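Local coordinates for arginase (Trypanosoma brucei brucei, PDB 4RHJ), which is an arginase-like protein of unknown function that adopts the arginase-deacetylase fold but evolved without a binuclear manganese cluster, at residues I165-A170 with F240-A245. Sequence-based numbering, arbitrary orientation.
Sequences IVHFSA and FISIDA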
loop_
_atom_site.group_PDB
_atom_site.type_symbol
_atom_site.label_atom_id
_atom_site.label_comp_id
_atom_site.label_asym_id
_atom_site.label_seq_id
_atom_site.Cartn_x
_atom_site.Cartn_y
_atom_site.Cartn_z
ATOM N N ILE A 165 -19.974 -17.892 -10.424
ATOM C CA ILE A 165 -18.728 -17.688 -9.696
ATOM C C ILE A 165 -18.279 -16.237 -9.787
ATOM O O ILE A 165 -18.272 -15.654 -10.860
ATOM C CB ILE A 165 -17.601 -18.610 -10.227
ATOM C CG1 ILE A 165 -17.923 -20.076 -9.924
ATOM C CG2 ILE A 165 -16.267 -18.243 -9.609
ATOM C CD1 ILE A 165 -16.792 -21.018 -10.216
ATOM N N VAL A 166 -17.919 -15.653 -8.650
ATOM C CA VAL A 166 -17.305 -14.327 -8.646
ATOM C C VAL A 166 -15.794 -14.489 -8.416
ATOM O O VAL A 166 -15.368 -14.772 -7.299
ATOM C CB VAL A 166 -17.928 -13.408 -7.581
ATOM C CG1 VAL A 166 -17.196 -12.080 -7.529
ATOM C CG2 VAL A 166 -19.381 -13.157 -7.892
ATOM N N HIS A 167 -14.992 -14.336 -9.477
ATOM C CA HIS A 167 -13.554 -14.665 -9.413
ATOM C C HIS A 167 -12.655 -13.430 -9.349
ATOM O O HIS A 167 -12.620 -12.610 -10.264
ATOM C CB HIS A 167 -13.129 -15.556 -10.607
ATOM C CG HIS A 167 -11.676 -15.949 -10.591
ATOM N ND1 HIS A 167 -10.831 -15.718 -11.655
ATOM C CD2 HIS A 167 -10.914 -16.530 -9.629
ATOM C CE1 HIS A 167 -9.618 -16.154 -11.357
ATOM N NE2 HIS A 167 -9.645 -16.652 -10.137
ATOM N N PHE A 168 -11.913 -13.335 -8.255
ATOM C CA PHE A 168 -10.963 -12.256 -8.000
ATOM C C PHE A 168 -9.509 -12.672 -8.190
ATOM O O PHE A 168 -8.936 -13.337 -7.343
ATOM C CB PHE A 168 -11.106 -11.737 -6.563
ATOM C CG PHE A 168 -12.459 -11.164 -6.236
ATOM C CD1 PHE A 168 -12.750 -9.847 -6.516
ATOM C CD2 PHE A 168 -13.418 -11.944 -5.589
ATOM C CE1 PHE A 168 -13.991 -9.331 -6.203
ATOM C CE2 PHE A 168 -14.643 -11.442 -5.265
ATOM C CZ PHE A 168 -14.934 -10.131 -5.562
ATOM N N SER A 169 -8.888 -12.225 -9.264
ATOM C CA SER A 169 -7.500 -12.560 -9.491
ATOM C C SER A 169 -6.839 -11.526 -10.364
ATOM O O SER A 169 -7.529 -10.727 -10.992
ATOM C CB SER A 169 -7.394 -13.930 -10.136
ATOM O OG SER A 169 -6.057 -14.344 -10.171
ATOM N N ALA A 170 -5.512 -11.554 -10.419
ATOM C CA ALA A 170 -4.755 -10.716 -11.347
ATOM C C ALA A 170 -4.826 -11.244 -12.773
ATOM O O ALA A 170 -4.621 -10.497 -13.737
ATOM C CB ALA A 170 -3.332 -10.622 -10.911
ATOM N N PHE A 240 -20.677 -18.889 -5.708
ATOM C CA PHE A 240 -19.388 -19.389 -5.251
ATOM C C PHE A 240 -18.461 -18.196 -5.211
ATOM O O PHE A 240 -18.469 -17.365 -6.115
ATOM C CB PHE A 240 -18.841 -20.473 -6.189
ATOM C CG PHE A 240 -17.539 -21.091 -5.735
ATOM C CD1 PHE A 240 -17.511 -22.369 -5.181
ATOM C CD2 PHE A 240 -16.335 -20.408 -5.881
ATOM C CE1 PHE A 240 -16.306 -22.943 -4.762
ATOM C CE2 PHE A 240 -15.137 -20.977 -5.459
ATOM C CZ PHE A 240 -15.125 -22.243 -4.905
ATOM N N ILE A 241 -17.656 -18.082 -4.170
ATOM C CA ILE A 241 -16.735 -16.967 -4.140
ATOM C C ILE A 241 -15.323 -17.512 -4.168
ATOM O O ILE A 241 -14.953 -18.316 -3.319
ATOM C CB ILE A 241 -16.989 -16.064 -2.920
ATOM C CG1 ILE A 241 -18.312 -15.313 -3.129
ATOM C CG2 ILE A 241 -15.850 -15.081 -2.740
ATOM C CD1 ILE A 241 -18.681 -14.322 -2.049
ATOM N N SER A 242 -14.564 -17.105 -5.189
ATOM C CA SER A 242 -13.186 -17.562 -5.383
ATOM C C SER A 242 -12.265 -16.353 -5.384
ATOM O O SER A 242 -12.444 -15.420 -6.178
ATOM C CB SER A 242 -13.023 -18.348 -6.682
ATOM O OG SER A 242 -11.768 -19.021 -6.717
ATOM N N ILE A 243 -11.287 -16.399 -4.482
ATOM C CA ILE A 243 -10.454 -15.258 -4.138
ATOM C C ILE A 243 -8.976 -15.616 -4.216
ATOM O O ILE A 243 -8.447 -16.331 -3.380
ATOM C CB ILE A 243 -10.791 -14.733 -2.721
ATOM C CG1 ILE A 243 -12.136 -13.994 -2.734
ATOM C CG2 ILE A 243 -9.670 -13.842 -2.180
ATOM C CD1 ILE A 243 -12.670 -13.684 -1.359
ATOM N N ASP A 244 -8.335 -15.163 -5.273
ATOM C CA ASP A 244 -6.903 -15.279 -5.401
ATOM C C ASP A 244 -6.288 -14.039 -4.792
ATOM O O ASP A 244 -6.640 -12.914 -5.152
ATOM C CB ASP A 244 -6.495 -15.416 -6.855
ATOM C CG ASP A 244 -5.052 -15.865 -7.026
ATOM O OD1 ASP A 244 -4.230 -15.653 -6.119
ATOM O OD2 ASP A 244 -4.743 -16.433 -8.089
ATOM N N ALA A 245 -5.385 -14.269 -3.854
ATOM C CA ALA A 245 -4.633 -13.222 -3.197
ATOM C C ALA A 245 -3.871 -12.374 -4.216
ATOM O O ALA A 245 -3.512 -11.217 -3.949
ATOM C CB ALA A 245 -3.689 -13.835 -2.179
#
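Val166 N gives a nearly straight hydrogen bond to Phe240 O, and Val166 O in turn accepts Ser242 N at 3.2 Å. Phe168 repeats the pattern: its N binds Ser242 O at 3.0 Å and its O takes Asp244 N at 2.8 Å. The last bond is the most bent, 147° at the hydrogen. Two parallel strands are thus paired in register, their axes 8° from parallel. His167 CA adds a C-H...O contact to Ser242 O.

Side chains of paired residues share a face. Ile165, His167, Phe240 and Ser242 lie on one. There the Ile165 and Phe240 side chains lie side by side, CG1 of Ile165 against CB of Phe240. Ser242 OG approaches the edge of the His167 imidazole, 3.9 Å from CD2. The two polar groups do not bond each other: His167 NE2 is held by Tyr287 OH, and Ser242 OG by Thr147 OG1. On the other face, with CG beside the backbone N (chi1 -61°), the Phe168 ring turns CD2 to Ile243 CG1, 3.7 Å away, and its edge to Ser242 O.

At the C-terminal ends, Ser169 OG hydrogen-bonds Ser246 OG and lies 3.2 Å from Asp244 OD2. Asp244 OD1 accepts Ser246 N, which helps fix the carboxylate. Asp244 binds manganese in another structure of this protein; no metal is bound here. By comparison with arginases, these strand ends correspond to the metal site. His167, Ser169, Arg171 and Ser246 probably stand at ligand positions there; among these positions only Asp244 keeps the acid, consistent with the loss of the binuclear cluster.

Strands 163-168 and 239-244 are interior members of the parallel sheet. Strand 190-196 flanks the first and strand 281-287 the second. Helix 266-274 covers the Phe168 and Ile243 face through Leu269, Ile272 and Met273.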